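Local coordinates for protein branched-chain amino acid aminotransferase (Thermoproteus uzoniensis, PDB 5CE8) that probably transfers the amino group between branched-chain L-amino acids and 2-oxoglutarate, using pyridoxal 5'-phosphate as cofactor, at residues A[47-52]-A[261-266]; A[57-62]-A[225-230]; A[232-237]-A[297-302]. All coordinates share one frame; numbering follows the deposited sequence.

Contact 1 of 3, residues A[47-52]-A[261-266]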
# COMPACT_ATOMS: atom_id res chain seq x y z
N ARG A 47 -28.01 -23.40 -8.35
CA ARG A 47 -29.47 -23.49 -8.22
C ARG A 47 -30.16 -24.38 -9.23
O ARG A 47 -29.69 -24.56 -10.34
CB ARG A 47 -30.11 -22.10 -8.26
CG ARG A 47 -30.04 -21.38 -6.94
CD ARG A 47 -30.48 -19.94 -7.06
NE ARG A 47 -31.85 -19.97 -6.71
CZ ARG A 47 -32.45 -19.24 -5.80
NH1 ARG A 47 -31.87 -18.22 -5.16
NH2 ARG A 47 -33.73 -19.55 -5.60
N ALA A 48 -31.32 -24.89 -8.81
CA ALA A 48 -32.19 -25.60 -9.70
C ALA A 48 -33.46 -24.92 -9.55
O ALA A 48 -33.85 -24.59 -8.44
CB ALA A 48 -32.34 -27.04 -9.28
N TYR A 49 -34.14 -24.75 -10.67
CA TYR A 49 -35.42 -24.10 -10.66
C TYR A 49 -36.56 -24.98 -11.32
O TYR A 49 -36.40 -25.55 -12.40
CB TYR A 49 -35.33 -22.85 -11.47
CG TYR A 49 -34.46 -21.74 -10.94
CD1 TYR A 49 -35.02 -20.72 -10.18
CD2 TYR A 49 -33.14 -21.63 -11.32
CE1 TYR A 49 -34.28 -19.63 -9.75
CE2 TYR A 49 -32.39 -20.51 -10.91
CZ TYR A 49 -32.96 -19.54 -10.13
OH TYR A 49 -32.25 -18.43 -9.74
N TRP A 50 -37.69 -24.98 -10.66
CA TRP A 50 -38.89 -25.68 -11.05
C TRP A 50 -39.68 -24.69 -11.87
O TRP A 50 -40.01 -23.66 -11.38
CB TRP A 50 -39.74 -25.96 -9.81
CG TRP A 50 -40.96 -26.79 -10.08
CD1 TRP A 50 -42.28 -26.45 -9.82
CD2 TRP A 50 -40.98 -28.09 -10.64
NE1 TRP A 50 -43.11 -27.49 -10.19
CE2 TRP A 50 -42.34 -28.51 -10.69
CE3 TRP A 50 -40.00 -28.96 -11.07
CZ2 TRP A 50 -42.72 -29.74 -11.19
CZ3 TRP A 50 -40.38 -30.22 -11.56
CH2 TRP A 50 -41.73 -30.60 -11.60
N ASN A 51 -40.01 -25.04 -13.09
CA ASN A 51 -40.81 -24.17 -13.92
C ASN A 51 -42.26 -24.68 -14.02
O ASN A 51 -43.01 -24.15 -14.78
CB ASN A 51 -40.19 -24.07 -15.31
CG ASN A 51 -40.19 -25.38 -16.04
OD1 ASN A 51 -40.83 -26.34 -15.63
ND2 ASN A 51 -39.49 -25.42 -17.10
N GLY A 52 -42.63 -25.73 -13.29
CA GLY A 52 -43.93 -26.33 -13.48
C GLY A 52 -43.90 -27.61 -14.29
O GLY A 52 -44.70 -28.49 -14.01
N ALA A 261 -27.24 -17.29 -5.28
CA ALA A 261 -28.28 -17.17 -4.26
C ALA A 261 -29.00 -15.85 -4.40
O ALA A 261 -30.20 -15.76 -4.20
CB ALA A 261 -27.69 -17.30 -2.84
N ALA A 262 -28.23 -14.81 -4.71
CA ALA A 262 -28.79 -13.47 -4.86
C ALA A 262 -29.68 -13.25 -6.09
O ALA A 262 -30.51 -12.29 -6.09
CB ALA A 262 -27.62 -12.45 -4.88
N GLU A 263 -29.45 -14.03 -7.17
CA GLU A 263 -30.06 -13.77 -8.51
C GLU A 263 -29.64 -12.33 -8.91
O GLU A 263 -28.42 -12.06 -9.00
CB GLU A 263 -31.55 -14.07 -8.45
CG GLU A 263 -31.81 -15.50 -7.89
CD GLU A 263 -33.27 -15.95 -7.86
OE1 GLU A 263 -33.61 -17.12 -8.20
OE2 GLU A 263 -34.09 -15.14 -7.45
N ILE A 264 -30.59 -11.47 -9.21
CA ILE A 264 -30.33 -10.06 -9.62
C ILE A 264 -31.08 -9.25 -8.61
O ILE A 264 -32.31 -9.24 -8.64
CB ILE A 264 -30.90 -9.73 -11.05
CG1 ILE A 264 -30.59 -10.87 -12.07
CG2 ILE A 264 -30.36 -8.38 -11.58
CD1 ILE A 264 -29.12 -11.16 -12.30
N THR A 265 -30.37 -8.62 -7.67
CA THR A 265 -31.03 -7.88 -6.60
C THR A 265 -30.62 -6.44 -6.81
O THR A 265 -29.42 -6.16 -6.77
CB THR A 265 -30.60 -8.45 -5.24
OG1 THR A 265 -31.06 -9.79 -5.11
CG2 THR A 265 -31.09 -7.58 -4.08
N PRO A 266 -31.60 -5.52 -7.07
CA PRO A 266 -31.41 -4.06 -7.03
C PRO A 266 -30.79 -3.60 -5.68
O PRO A 266 -31.20 -4.08 -4.63
CB PRO A 266 -32.88 -3.51 -7.07
CG PRO A 266 -33.67 -4.56 -7.63
CD PRO A 266 -33.04 -5.85 -7.14
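R47 and A261 mark the closest backbone approach, their CA atoms 7.6 Å apart, so the end of strand 41-50 and the chain just before strand 265-270 meet mainly through the long side chains of R47, Y49 and E263. E263 carries the contact, reaching across with its chain extended beyond CG. Its OE1 sits over the centre of the R47 guanidinium, 3.4 Å from R47 CZ, and the carboxylate and guanidinium planes are stacked within 24° of each other. OE1 therefore forms a salt bridge with R47 by charge alone, for no N-H of R47 points at it. The R47 chain bends at chi3 (95°), which turns the guanidinium so that A261 O lies at its edge, 3.1 Å from R47 NH1. Y49 approaches E263 from the opposite direction, its ring within 14° of the carboxylate plane. The Y49 hydroxyl donates to E263 OE1 at 2.4 Å, a distance so short that the modelled length is doubtful. R47 NH2 is also hydrogen-bonded to G134 O. In this class-IV aminotransferase fold the contact joins the antiparallel sheet with strand 41-50 to the mixed sheet with strand 265-270, next to the cofactor site, with R47 packed against T260, which binds pyridoxal 5'-phosphate.

Contact 2 of 3, residues A[57-62]-A[225-230]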
# COMPACT_ATOMS: atom_id res chain seq x y z
N VAL A 57 -31.31 -27.55 -13.52
CA VAL A 57 -30.13 -27.11 -12.80
C VAL A 57 -29.38 -26.09 -13.70
O VAL A 57 -29.21 -26.35 -14.89
CB VAL A 57 -29.17 -28.23 -12.48
CG1 VAL A 57 -28.16 -27.72 -11.47
CG2 VAL A 57 -29.79 -29.54 -11.95
N PHE A 58 -29.08 -24.93 -13.16
CA PHE A 58 -28.62 -23.81 -13.98
C PHE A 58 -27.16 -23.83 -13.98
O PHE A 58 -26.54 -23.76 -12.87
CB PHE A 58 -29.08 -22.49 -13.49
CG PHE A 58 -28.70 -21.37 -14.43
CD1 PHE A 58 -29.27 -21.30 -15.75
CD2 PHE A 58 -27.80 -20.43 -14.06
CE1 PHE A 58 -28.86 -20.33 -16.64
CE2 PHE A 58 -27.46 -19.40 -14.89
CZ PHE A 58 -28.02 -19.31 -16.19
N ARG A 59 -26.59 -23.93 -15.18
CA ARG A 59 -25.14 -23.99 -15.52
C ARG A 59 -24.32 -24.94 -14.69
O ARG A 59 -23.22 -24.62 -14.14
CB ARG A 59 -24.49 -22.62 -15.67
CG ARG A 59 -25.24 -21.75 -16.63
CD ARG A 59 -24.62 -20.32 -16.75
NE ARG A 59 -23.31 -20.39 -17.34
CZ ARG A 59 -22.69 -19.38 -17.96
NH1 ARG A 59 -23.19 -18.16 -18.05
NH2 ARG A 59 -21.56 -19.59 -18.56
N LEU A 60 -24.84 -26.18 -14.64
CA LEU A 60 -24.19 -27.20 -13.78
C LEU A 60 -22.76 -27.46 -14.05
O LEU A 60 -21.91 -27.39 -13.15
CB LEU A 60 -24.95 -28.49 -13.93
CG LEU A 60 -24.58 -29.72 -13.11
CD1 LEU A 60 -24.39 -29.33 -11.65
CD2 LEU A 60 -25.63 -30.82 -13.37
N ARG A 61 -22.47 -27.76 -15.30
CA ARG A 61 -21.11 -28.04 -15.73
C ARG A 61 -20.19 -26.85 -15.57
O ARG A 61 -19.03 -27.02 -15.27
CB ARG A 61 -21.10 -28.53 -17.19
CG ARG A 61 -19.76 -29.07 -17.73
CD ARG A 61 -19.34 -30.38 -17.05
NE ARG A 61 -20.32 -31.45 -17.28
CZ ARG A 61 -20.23 -32.41 -18.21
NH1 ARG A 61 -19.15 -32.50 -19.00
NH2 ARG A 61 -21.20 -33.32 -18.32
N ASP A 62 -20.67 -25.63 -15.78
CA ASP A 62 -19.80 -24.50 -15.56
C ASP A 62 -19.41 -24.45 -14.03
O ASP A 62 -18.29 -24.09 -13.71
CB ASP A 62 -20.47 -23.21 -15.98
CG ASP A 62 -20.61 -23.06 -17.50
OD1 ASP A 62 -19.74 -23.41 -18.28
OD2 ASP A 62 -21.58 -22.49 -17.93
N ARG A 225 -22.54 -13.35 -12.84
CA ARG A 225 -21.81 -12.21 -13.48
C ARG A 225 -21.62 -12.48 -14.96
O ARG A 225 -21.95 -11.61 -15.80
CB ARG A 225 -20.54 -11.93 -12.72
CG ARG A 225 -19.58 -10.90 -13.38
CD ARG A 225 -18.29 -10.92 -12.65
NE ARG A 225 -17.39 -9.85 -13.11
CZ ARG A 225 -16.59 -9.92 -14.14
NH1 ARG A 225 -16.49 -11.02 -14.90
NH2 ARG A 225 -15.91 -8.83 -14.46
N GLU A 226 -21.13 -13.69 -15.29
CA GLU A 226 -20.89 -14.06 -16.61
C GLU A 226 -22.21 -14.08 -17.39
O GLU A 226 -22.33 -13.51 -18.51
CB GLU A 226 -20.19 -15.40 -16.70
CG GLU A 226 -19.62 -15.76 -18.07
CD GLU A 226 -19.04 -17.15 -18.13
OE1 GLU A 226 -18.13 -17.49 -17.28
OE2 GLU A 226 -19.44 -17.90 -19.02
N THR A 227 -23.24 -14.68 -16.81
CA THR A 227 -24.58 -14.61 -17.46
C THR A 227 -25.03 -13.17 -17.78
O THR A 227 -25.54 -12.89 -18.91
CB THR A 227 -25.60 -15.40 -16.59
OG1 THR A 227 -25.04 -16.72 -16.41
CG2 THR A 227 -26.88 -15.47 -17.18
N VAL A 228 -24.95 -12.31 -16.77
CA VAL A 228 -25.31 -10.91 -16.92
C VAL A 228 -24.52 -10.28 -18.10
O VAL A 228 -25.10 -9.49 -18.92
CB VAL A 228 -25.11 -10.14 -15.63
CG1 VAL A 228 -25.10 -8.61 -15.82
CG2 VAL A 228 -26.24 -10.51 -14.61
N ILE A 229 -23.25 -10.67 -18.23
CA ILE A 229 -22.44 -10.08 -19.29
C ILE A 229 -23.04 -10.59 -20.65
O ILE A 229 -23.26 -9.80 -21.52
CB ILE A 229 -20.91 -10.30 -19.06
CG1 ILE A 229 -20.41 -9.41 -17.97
CG2 ILE A 229 -20.14 -10.12 -20.34
CD1 ILE A 229 -19.11 -9.86 -17.32
N SER A 230 -23.37 -11.88 -20.80
CA SER A 230 -24.05 -12.40 -22.03
C SER A 230 -25.37 -11.72 -22.28
O SER A 230 -25.74 -11.36 -23.42
CB SER A 230 -24.29 -13.87 -21.82
OG SER A 230 -22.99 -14.50 -21.74
O HOH W 1 -22.13 -16.74 -20.03
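The guanidinium of R59 is surrounded at its edge, by E226 and T227 of helix 223-235 and by D62 of its own segment, while the F58 ring is covered on one face by R59 CG, 3.6 Å above the plane and over its centre. T227 OG1 lies at the F58 ring edge. R59, D62 and E226 make a salt-bridge network around the buried R59, between the start of helix 60-74, where R59 takes the N-cap position, and helix 223-235. A bend at chi3 (66°) lets the arginine grip D62 side-on: NE and NH2 both donate to D62 OD2, NE at 2.8 Å, and that oxygen lies almost in the guanidinium plane. R59 NH2 turns its other hydrogen to E226 OE2 at 2.7 Å, meeting the oxygen from above the carboxylate plane; the two planes stand 84° apart. R59 NH1 donates to T227 OG1 at 2.9 Å, and the threonine hydroxyl is bonded in turn to I223 O, so it links the arginine to the first turn of the helix. I223 and H63, which both bind pyridoxal 5'-phosphate, lie beside R59, and W302 forms a cation-pi pair with it. A water accepts from R59 NH1 at 2.7 Å, donates to E226 OE2 at 3.1 Å and hydrogen-bonds S230 OG at 2.9 Å.

Contact 3 of 3, residues A[232-237]-A[297-302]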
# COMPACT_ATOMS: atom_id res chain seq x y z
N ALA A 232 -26.31 -8.75 -21.25
CA ALA A 232 -26.07 -7.35 -21.77
C ALA A 232 -25.79 -7.30 -23.27
O ALA A 232 -26.19 -6.38 -23.96
CB ALA A 232 -24.97 -6.64 -21.05
N GLY A 233 -25.02 -8.26 -23.78
CA GLY A 233 -24.72 -8.32 -25.21
C GLY A 233 -25.98 -8.59 -26.04
O GLY A 233 -26.30 -7.89 -27.03
N ASP A 234 -26.74 -9.56 -25.59
CA ASP A 234 -27.99 -9.80 -26.19
C ASP A 234 -28.84 -8.56 -26.25
O ASP A 234 -29.54 -8.29 -27.24
CB ASP A 234 -28.80 -10.85 -25.42
CG ASP A 234 -28.23 -12.24 -25.52
OD1 ASP A 234 -27.18 -12.44 -26.16
OD2 ASP A 234 -28.82 -13.14 -24.87
N LEU A 235 -28.90 -7.83 -25.15
CA LEU A 235 -29.80 -6.70 -25.08
C LEU A 235 -29.25 -5.41 -25.67
O LEU A 235 -29.94 -4.36 -25.77
CB LEU A 235 -30.14 -6.49 -23.67
CG LEU A 235 -31.01 -7.64 -23.11
CD1 LEU A 235 -31.39 -7.18 -21.74
CD2 LEU A 235 -32.25 -8.05 -23.94
N GLY A 236 -28.03 -5.44 -26.11
CA GLY A 236 -27.44 -4.15 -26.56
C GLY A 236 -26.99 -3.10 -25.54
O GLY A 236 -26.67 -1.91 -25.88
N ILE A 237 -26.86 -3.56 -24.33
CA ILE A 237 -26.42 -2.68 -23.28
C ILE A 237 -24.87 -2.62 -23.24
O ILE A 237 -24.18 -3.62 -23.02
CB ILE A 237 -26.96 -3.09 -21.91
CG1 ILE A 237 -28.47 -3.24 -21.93
CG2 ILE A 237 -26.63 -2.00 -20.89
CD1 ILE A 237 -29.02 -4.14 -20.81
N GLU A 297 -34.79 -19.77 -25.71
CA GLU A 297 -34.37 -20.99 -26.40
C GLU A 297 -32.91 -21.01 -26.64
O GLU A 297 -32.34 -22.08 -26.59
CB GLU A 297 -35.10 -21.26 -27.77
CG GLU A 297 -34.37 -22.37 -28.63
CD GLU A 297 -35.20 -22.92 -29.83
OE1 GLU A 297 -36.31 -22.39 -29.97
OE2 GLU A 297 -34.78 -23.92 -30.51
N LYS A 298 -32.28 -19.85 -26.83
CA LYS A 298 -30.81 -19.81 -27.09
C LYS A 298 -30.07 -20.36 -25.85
O LYS A 298 -28.92 -20.80 -25.97
CB LYS A 298 -30.25 -18.37 -27.32
N TYR A 299 -30.69 -20.27 -24.67
CA TYR A 299 -29.95 -20.65 -23.42
C TYR A 299 -30.26 -21.98 -22.88
O TYR A 299 -29.85 -22.31 -21.74
CB TYR A 299 -30.14 -19.58 -22.34
CG TYR A 299 -29.40 -18.37 -22.80
CD1 TYR A 299 -28.02 -18.45 -23.04
CD2 TYR A 299 -30.05 -17.19 -23.10
CE1 TYR A 299 -27.28 -17.35 -23.48
CE2 TYR A 299 -29.30 -16.08 -23.58
CZ TYR A 299 -27.91 -16.18 -23.76
OH TYR A 299 -27.13 -15.09 -24.24
N LEU A 300 -30.96 -22.77 -23.68
CA LEU A 300 -31.45 -24.05 -23.22
C LEU A 300 -30.26 -24.95 -22.90
O LEU A 300 -30.34 -25.77 -21.94
CB LEU A 300 -32.53 -24.63 -24.15
CG LEU A 300 -33.98 -24.07 -23.89
CD1 LEU A 300 -35.03 -24.65 -24.87
CD2 LEU A 300 -34.50 -24.27 -22.52
N PRO A 301 -29.12 -24.74 -23.61
CA PRO A 301 -27.95 -25.48 -23.18
C PRO A 301 -27.41 -25.27 -21.78
O PRO A 301 -26.66 -26.09 -21.32
CB PRO A 301 -26.90 -25.06 -24.21
CG PRO A 301 -27.72 -24.86 -25.45
CD PRO A 301 -29.04 -24.35 -25.04
N TRP A 302 -27.79 -24.20 -21.09
CA TRP A 302 -27.39 -23.97 -19.71
C TRP A 302 -28.27 -24.67 -18.68
O TRP A 302 -27.97 -24.63 -17.47
CB TRP A 302 -27.50 -22.46 -19.36
CG TRP A 302 -26.41 -21.68 -19.95
CD1 TRP A 302 -25.19 -22.13 -20.42
CD2 TRP A 302 -26.37 -20.28 -20.04
NE1 TRP A 302 -24.45 -21.05 -20.89
CE2 TRP A 302 -25.15 -19.91 -20.65
CE3 TRP A 302 -27.25 -19.29 -19.70
CZ2 TRP A 302 -24.81 -18.57 -20.90
CZ3 TRP A 302 -26.92 -17.94 -19.99
CH2 TRP A 302 -25.73 -17.61 -20.57
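D234 and Y299 each carry CG anti to the carbonyl carbon, with chi1 near -70° in both, and with these torsions, on backbones facing each other, the side chains meet from opposite directions. The carboxylate and the phenol ring end up nearly coplanar, 25° apart. The Y299 hydroxyl donates to D234 OD2 at 2.7 Å, using the syn side of the carboxylate oxygen and lying 21° out of the carboxylate plane. D234 OD2 also lies in the plane of the ring at its edge, 3.2 Å from Y299 CE2, while D234 OD1 stands farther from the Y299 hydroxyl at 3.3 Å. This is the only pair of residues that touches across the two segments, and the contact lies at the protein surface, with D234 itself exposed. The aspartate belongs to the last turn of helix 223-235, which finishes in a Schellman motif. There G236 takes a positive phi, and I237 N returns to A232 O at 2.9 Å and G236 N to G233 O at 3.1 Å. Lying in the last turn, the carboxylate is probably near the negative end of the helix dipole, and the phenol bond may help to stabilise its charge. Y299 is presented by a 3-10 segment, 297-302, in the loop between helix 279-292 and strand 303-305. Backbone bonds hold its turns, including W302 N to Y299 O at 2.9 Å, and the W302 ring lies against the tyrosine, with Y299 CD1 3.3 Å above the W302 ring plane, offset toward the rim. Y299 also packs on S230, one helical turn before D234, and on I291 of helix 279-292, while L235 leans on K283 and T287 of that same helix.

From the N terminus, strand 41-50 opens contact 1, and strand 55-58 with the start of helix 60-74 opens contact 2. Contact 2 closes first, when the chain reaches helix 223-235, and so lies wholly within the span of contact 1. The end of that helix opens contact 3, contact 1 then closes at 261-266, and contact 3 closes last at 297-302; contacts 1 and 3 therefore cross, whereas 2 and 3 follow in series. Backbone hydrogen bonds join contacts 1 and 2 (F58 N to R47 O) and contacts 2 and 3 (R59 N to W302 O). Together they tie strands 41-50 and 55-58, helix 223-235, the chain entering strand 265-270 and the loop before strand 303-305.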